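Local atomic coordinates of trehalose synthase regulatory protein (Candida albicans, PDB entry 5HUS), a protein that probably acts as a regulatory subunit of the trehalose synthase complex and has a C-terminal domain that resembles HAD-family trehalose-phosphatases. Residues Y89-F101 against I105-L119. Sequence-based numbering, arbitrary orientation.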
loop_
_atom_site.group_PDB
_atom_site.type_symbol
_atom_site.label_atom_id
_atom_site.label_comp_id
_atom_site.label_asym_id
_atom_site.label_seq_id
_atom_site.Cartn_x
_atom_site.Cartn_y
_atom_site.Cartn_z
ATOM N N TYR A 89 -17.122 -1.963 -9.357
ATOM C CA TYR A 89 -15.945 -2.540 -9.999
ATOM C C TYR A 89 -15.333 -3.700 -9.211
ATOM O O TYR A 89 -14.226 -3.584 -8.685
ATOM C CB TYR A 89 -14.892 -1.457 -10.221
ATOM C CG TYR A 89 -15.414 -0.236 -10.944
ATOM C CD1 TYR A 89 -15.860 -0.323 -12.256
ATOM C CD2 TYR A 89 -15.451 1.002 -10.320
ATOM C CE1 TYR A 89 -16.336 0.788 -12.924
ATOM C CE2 TYR A 89 -15.926 2.123 -10.980
ATOM C CZ TYR A 89 -16.363 2.009 -12.283
ATOM O OH TYR A 89 -16.836 3.118 -12.943
ATOM N N PRO A 90 -16.042 -4.837 -9.148
ATOM C CA PRO A 90 -15.526 -5.965 -8.369
ATOM C C PRO A 90 -14.296 -6.621 -8.997
ATOM O O PRO A 90 -13.699 -7.478 -8.342
ATOM C CB PRO A 90 -16.712 -6.936 -8.342
ATOM C CG PRO A 90 -17.459 -6.635 -9.593
ATOM C CD PRO A 90 -17.343 -5.145 -9.770
ATOM N N GLN A 91 -13.917 -6.233 -10.217
ATOM C CA GLN A 91 -12.747 -6.828 -10.876
ATOM C C GLN A 91 -11.444 -6.473 -10.175
ATOM O O GLN A 91 -10.435 -7.146 -10.364
ATOM C CB GLN A 91 -12.621 -6.386 -12.339
ATOM C CG GLN A 91 -13.898 -6.322 -13.144
ATOM C CD GLN A 91 -14.585 -4.989 -12.997
ATOM O OE1 GLN A 91 -15.225 -4.737 -11.994
ATOM N NE2 GLN A 91 -14.449 -4.124 -13.998
ATOM N N ILE A 92 -11.465 -5.393 -9.402
ATOM C CA ILE A 92 -10.269 -4.873 -8.749
ATOM C C ILE A 92 -10.187 -5.323 -7.287
ATOM O O ILE A 92 -11.092 -5.059 -6.494
ATOM C CB ILE A 92 -10.237 -3.324 -8.795
ATOM C CG1 ILE A 92 -10.301 -2.823 -10.245
ATOM C CG2 ILE A 92 -9.005 -2.776 -8.084
ATOM C CD1 ILE A 92 -9.846 -1.397 -10.403
ATOM N N GLY A 93 -9.102 -6.000 -6.928
ATOM C CA GLY A 93 -8.876 -6.341 -5.537
ATOM C C GLY A 93 -8.528 -5.091 -4.749
ATOM O O GLY A 93 -7.959 -4.135 -5.294
ATOM N N LEU A 94 -8.884 -5.082 -3.470
ATOM C CA LEU A 94 -8.648 -3.914 -2.635
ATOM C C LEU A 94 -7.836 -4.235 -1.395
ATOM O O LEU A 94 -8.087 -5.232 -0.704
ATOM C CB LEU A 94 -9.982 -3.280 -2.215
ATOM C CG LEU A 94 -10.913 -2.871 -3.368
ATOM C CD1 LEU A 94 -12.309 -2.524 -2.841
ATOM C CD2 LEU A 94 -10.335 -1.716 -4.168
ATOM N N ILE A 95 -6.866 -3.376 -1.106
ATOM C CA ILE A 95 -6.129 -3.446 0.149
ATOM C C ILE A 95 -6.270 -2.077 0.818
ATOM O O ILE A 95 -5.809 -1.074 0.277
ATOM C CB ILE A 95 -4.647 -3.808 -0.067
ATOM C CG1 ILE A 95 -4.522 -5.108 -0.863
ATOM C CG2 ILE A 95 -3.953 -3.984 1.269
ATOM C CD1 ILE A 95 -3.112 -5.376 -1.367
ATOM N N ALA A 96 -6.930 -2.043 1.975
ATOM C CA ALA A 96 -7.279 -0.784 2.636
ATOM C C ALA A 96 -6.364 -0.476 3.814
ATOM O O ALA A 96 -5.789 -1.383 4.417
ATOM C CB ALA A 96 -8.728 -0.820 3.114
ATOM N N GLU A 97 -6.255 0.813 4.132
ATOM C CA GLU A 97 -5.394 1.316 5.208
ATOM C C GLU A 97 -4.013 0.681 5.153
ATOM O O GLU A 97 -3.476 0.198 6.157
ATOM C CB GLU A 97 -6.046 1.095 6.579
ATOM C CG GLU A 97 -7.371 1.849 6.719
ATOM C CD GLU A 97 -7.816 2.034 8.158
ATOM O OE1 GLU A 97 -6.956 2.289 9.036
ATOM O OE2 GLU A 97 -9.034 1.939 8.406
ATOM N N ASN A 98 -3.464 0.679 3.945
ATOM C CA ASN A 98 -2.097 0.261 3.673
ATOM C C ASN A 98 -1.816 -1.189 4.032
ATOM O O ASN A 98 -0.668 -1.566 4.209
ATOM C CB ASN A 98 -1.113 1.180 4.403
ATOM C CG ASN A 98 0.269 1.148 3.799
ATOM O OD1 ASN A 98 1.273 1.212 4.512
ATOM N ND2 ASN A 98 0.333 1.026 2.477
ATOM N N GLY A 99 -2.857 -2.007 4.124
ATOM C CA GLY A 99 -2.642 -3.418 4.382
ATOM C C GLY A 99 -3.439 -4.016 5.526
ATOM O O GLY A 99 -3.510 -5.240 5.648
ATOM N N ASN A 100 -4.039 -3.173 6.361
ATOM C CA ASN A 100 -4.776 -3.676 7.524
ATOM C C ASN A 100 -6.008 -4.494 7.141
ATOM O O ASN A 100 -6.453 -5.352 7.901
ATOM C CB ASN A 100 -5.188 -2.515 8.434
ATOM C CG ASN A 100 -4.020 -1.963 9.209
ATOM O OD1 ASN A 100 -3.598 -2.542 10.217
ATOM N ND2 ASN A 100 -3.473 -0.845 8.737
ATOM N N PHE A 101 -6.553 -4.228 5.960
ATOM C CA PHE A 101 -7.751 -4.922 5.486
ATOM C C PHE A 101 -7.628 -5.283 4.019
ATOM O O PHE A 101 -7.122 -4.499 3.232
ATOM C CB PHE A 101 -8.997 -4.057 5.701
ATOM C CG PHE A 101 -9.122 -3.525 7.100
ATOM C CD1 PHE A 101 -9.622 -4.322 8.120
ATOM C CD2 PHE A 101 -8.727 -2.228 7.397
ATOM C CE1 PHE A 101 -9.727 -3.832 9.417
ATOM C CE2 PHE A 101 -8.826 -1.732 8.689
ATOM C CZ PHE A 101 -9.330 -2.536 9.701
ATOM N N ILE A 105 -10.387 -10.419 -4.768
ATOM C CA ILE A 105 -11.226 -10.270 -5.952
ATOM C C ILE A 105 -12.416 -11.226 -5.876
ATOM O O ILE A 105 -12.246 -12.427 -5.643
ATOM C CB ILE A 105 -10.411 -10.516 -7.234
ATOM C CG1 ILE A 105 -9.356 -9.420 -7.407
ATOM C CG2 ILE A 105 -11.308 -10.548 -8.447
ATOM C CD1 ILE A 105 -8.259 -9.776 -8.413
ATOM N N GLY A 106 -13.620 -10.678 -6.026
ATOM C CA GLY A 106 -14.837 -11.471 -5.968
ATOM C C GLY A 106 -15.432 -11.634 -4.577
ATOM O O GLY A 106 -16.543 -12.143 -4.431
ATOM N N ALA A 107 -14.700 -11.205 -3.553
ATOM C CA ALA A 107 -15.149 -11.381 -2.169
ATOM C C ALA A 107 -16.146 -10.306 -1.757
ATOM O O ALA A 107 -16.018 -9.150 -2.152
ATOM C CB ALA A 107 -13.964 -11.378 -1.222
ATOM N N LYS A 108 -17.132 -10.694 -0.952
ATOM C CA LYS A 108 -18.120 -9.746 -0.443
ATOM C C LYS A 108 -17.634 -9.082 0.841
ATOM O O LYS A 108 -18.083 -7.998 1.199
ATOM C CB LYS A 108 -19.459 -10.441 -0.178
ATOM C CG LYS A 108 -20.036 -11.202 -1.355
ATOM C CD LYS A 108 -21.458 -11.661 -1.051
ATOM C CE LYS A 108 -21.665 -13.133 -1.381
ATOM N NZ LYS A 108 -21.444 -13.430 -2.824
ATOM N N ASN A 109 -16.714 -9.745 1.530
ATOM C CA ASN A 109 -16.287 -9.299 2.848
ATOM C C ASN A 109 -14.806 -8.964 2.922
ATOM O O ASN A 109 -14.000 -9.508 2.176
ATOM C CB ASN A 109 -16.619 -10.371 3.885
ATOM C CG ASN A 109 -18.105 -10.531 4.087
ATOM O OD1 ASN A 109 -18.841 -9.545 4.147
ATOM N ND2 ASN A 109 -18.560 -11.772 4.182
ATOM N N TRP A 110 -14.458 -8.062 3.834
ATOM C CA TRP A 110 -13.064 -7.746 4.093
ATOM C C TRP A 110 -12.443 -8.743 5.045
ATOM O O TRP A 110 -13.073 -9.181 6.013
ATOM C CB TRP A 110 -12.906 -6.346 4.691
ATOM C CG TRP A 110 -13.294 -5.227 3.792
ATOM C CD1 TRP A 110 -14.539 -4.683 3.650
ATOM C CD2 TRP A 110 -12.428 -4.481 2.926
ATOM N NE1 TRP A 110 -14.504 -3.653 2.738
ATOM C CE2 TRP A 110 -13.218 -3.508 2.282
ATOM C CE3 TRP A 110 -11.061 -4.546 2.635
ATOM C CZ2 TRP A 110 -12.687 -2.605 1.360
ATOM C CZ3 TRP A 110 -10.533 -3.650 1.717
ATOM C CH2 TRP A 110 -11.348 -2.692 1.089
ATOM N N ILE A 111 -11.194 -9.075 4.763
ATOM C CA ILE A 111 -10.343 -9.797 5.688
ATOM C C ILE A 111 -9.616 -8.801 6.567
ATOM O O ILE A 111 -9.027 -7.844 6.068
ATOM C CB ILE A 111 -9.310 -10.656 4.958
ATOM C CG1 ILE A 111 -10.000 -11.746 4.141
ATOM C CG2 ILE A 111 -8.309 -11.246 5.956
ATOM C CD1 ILE A 111 -9.076 -12.416 3.149
ATOM N N SER A 112 -9.661 -9.016 7.873
ATOM C CA SER A 112 -8.939 -8.144 8.786
ATOM C C SER A 112 -7.585 -8.755 9.132
ATOM O O SER A 112 -7.486 -9.683 9.938
ATOM C CB SER A 112 -9.757 -7.885 10.051
ATOM O OG SER A 112 -9.115 -6.926 10.877
ATOM N N LEU A 113 -6.541 -8.240 8.495
ATOM C CA LEU A 113 -5.182 -8.597 8.861
ATOM C C LEU A 113 -4.844 -7.951 10.201
ATOM O O LEU A 113 -4.132 -8.533 11.026
ATOM C CB LEU A 113 -4.209 -8.160 7.764
ATOM C CG LEU A 113 -2.772 -8.667 7.798
ATOM C CD1 LEU A 113 -2.704 -10.170 8.038
ATOM C CD2 LEU A 113 -2.085 -8.302 6.484
ATOM N N ALA A 114 -5.362 -6.740 10.410
ATOM C CA ALA A 114 -5.298 -6.088 11.709
ATOM C C ALA A 114 -6.032 -6.950 12.730
ATOM O O ALA A 114 -7.082 -7.519 12.426
ATOM C CB ALA A 114 -5.909 -4.688 11.644
ATOM N N ASP A 115 -5.461 -7.069 13.924
ATOM C CA ASP A 115 -6.117 -7.772 15.020
ATOM C C ASP A 115 -7.032 -6.822 15.780
ATOM O O ASP A 115 -6.587 -5.780 16.250
ATOM C CB ASP A 115 -5.081 -8.370 15.975
ATOM C CG ASP A 115 -5.720 -9.152 17.086
ATOM O OD1 ASP A 115 -6.126 -10.304 16.828
ATOM O OD2 ASP A 115 -5.841 -8.606 18.205
ATOM N N LYS A 116 -8.309 -7.175 15.905
ATOM C CA LYS A 116 -9.276 -6.255 16.485
ATOM C C LYS A 116 -8.992 -5.978 17.960
ATOM O O LYS A 116 -9.238 -4.871 18.435
ATOM C CB LYS A 116 -10.701 -6.781 16.317
ATOM C CG LYS A 116 -11.756 -5.712 16.576
ATOM C CD LYS A 116 -13.163 -6.203 16.283
ATOM C CE LYS A 116 -14.050 -5.060 15.805
ATOM N NZ LYS A 116 -13.860 -3.818 16.610
ATOM N N ASP A 117 -8.470 -6.972 18.679
ATOM C CA ASP A 117 -8.107 -6.764 20.081
ATOM C C ASP A 117 -6.953 -5.770 20.201
ATOM O O ASP A 117 -6.934 -4.932 21.102
ATOM C CB ASP A 117 -7.740 -8.089 20.761
ATOM C CG ASP A 117 -8.962 -8.906 21.150
ATOM O OD1 ASP A 117 -10.067 -8.328 21.246
ATOM O OD2 ASP A 117 -8.816 -10.125 21.369
ATOM N N GLU A 118 -5.993 -5.856 19.287
ATOM C CA GLU A 118 -4.933 -4.855 19.220
ATOM C C GLU A 118 -5.507 -3.469 18.939
ATOM O O GLU A 118 -5.152 -2.493 19.603
ATOM C CB GLU A 118 -3.904 -5.228 18.149
ATOM C CG GLU A 118 -3.073 -6.468 18.488
ATOM C CD GLU A 118 -1.979 -6.739 17.475
ATOM O OE1 GLU A 118 -1.779 -5.906 16.564
ATOM O OE2 GLU A 118 -1.316 -7.791 17.582
ATOM N N LEU A 119 -6.394 -3.383 17.952
ATOM C CA LEU A 119 -7.038 -2.115 17.613
ATOM C C LEU A 119 -7.805 -1.531 18.791
ATOM O O LEU A 119 -7.650 -0.354 19.118
ATOM C CB LEU A 119 -7.989 -2.289 16.429
ATOM C CG LEU A 119 -7.348 -2.724 15.111
ATOM C CD1 LEU A 119 -8.393 -2.747 14.012
ATOM C CD2 LEU A 119 -6.196 -1.800 14.744
HETATM O O HOH W 1 -14.041 -7.872 -5.718
#
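Trp-110 leans its six-membered ring against three residues of 89-101. Its CH2 meets Leu-94 CB at 3.6 Å, CZ3 lies 3.6 Å from Ala-96 CB, and CE3 reaches Phe-101 CB. The indole CG stands anti to the carbonyl carbon (chi1 -65°), which brings the benzo end obliquely against the 93-101 hairpin. The pyrrole N-H, NE1, bonds to Asp-83, which ties the other end down.

The Phe-101 ring packs against Ser-112 on the same side of the sheet, with CE1 3.5 Å from Ser-112 OG. Farther out, CZ comes to 4.4 Å from Leu-119 CD1. At the other end, Ile-105 CG1 lies 3.5 Å from Gly-93 N.

Polar contacts gather on Asn-100 O. Ala-114 N donates to it at 3.1 Å, nearly straight at 171° and on a lone pair; Leu-113 N adds a weak, bent bond. Phe-101 and Ser-112 form a non-hydrogen-bonded antiparallel pair, where Phe-101 CA makes a CH...O contact of 3.2 Å with Ile-111 O. A water bridges Pro-90 O and Gly-106 N.

A classic bulge sets two residues, Asn-100 and Phe-101, opposite Ala-96, and Asn-100 ND2 bonds back to Glu-97 O, bracing the turn. Strand 93-96 runs parallel to 69-74; 101-103 and 111-112 are added antiparallel at the edge of the central sheet, consistent with a HAD-type core. Helix 79-86 packs on Leu-94, Ala-96 and Trp-110, helix 200-213 touches Ile-95 and Leu-113, and the chain leaves through Asp-115, N-cap of helix 116-136.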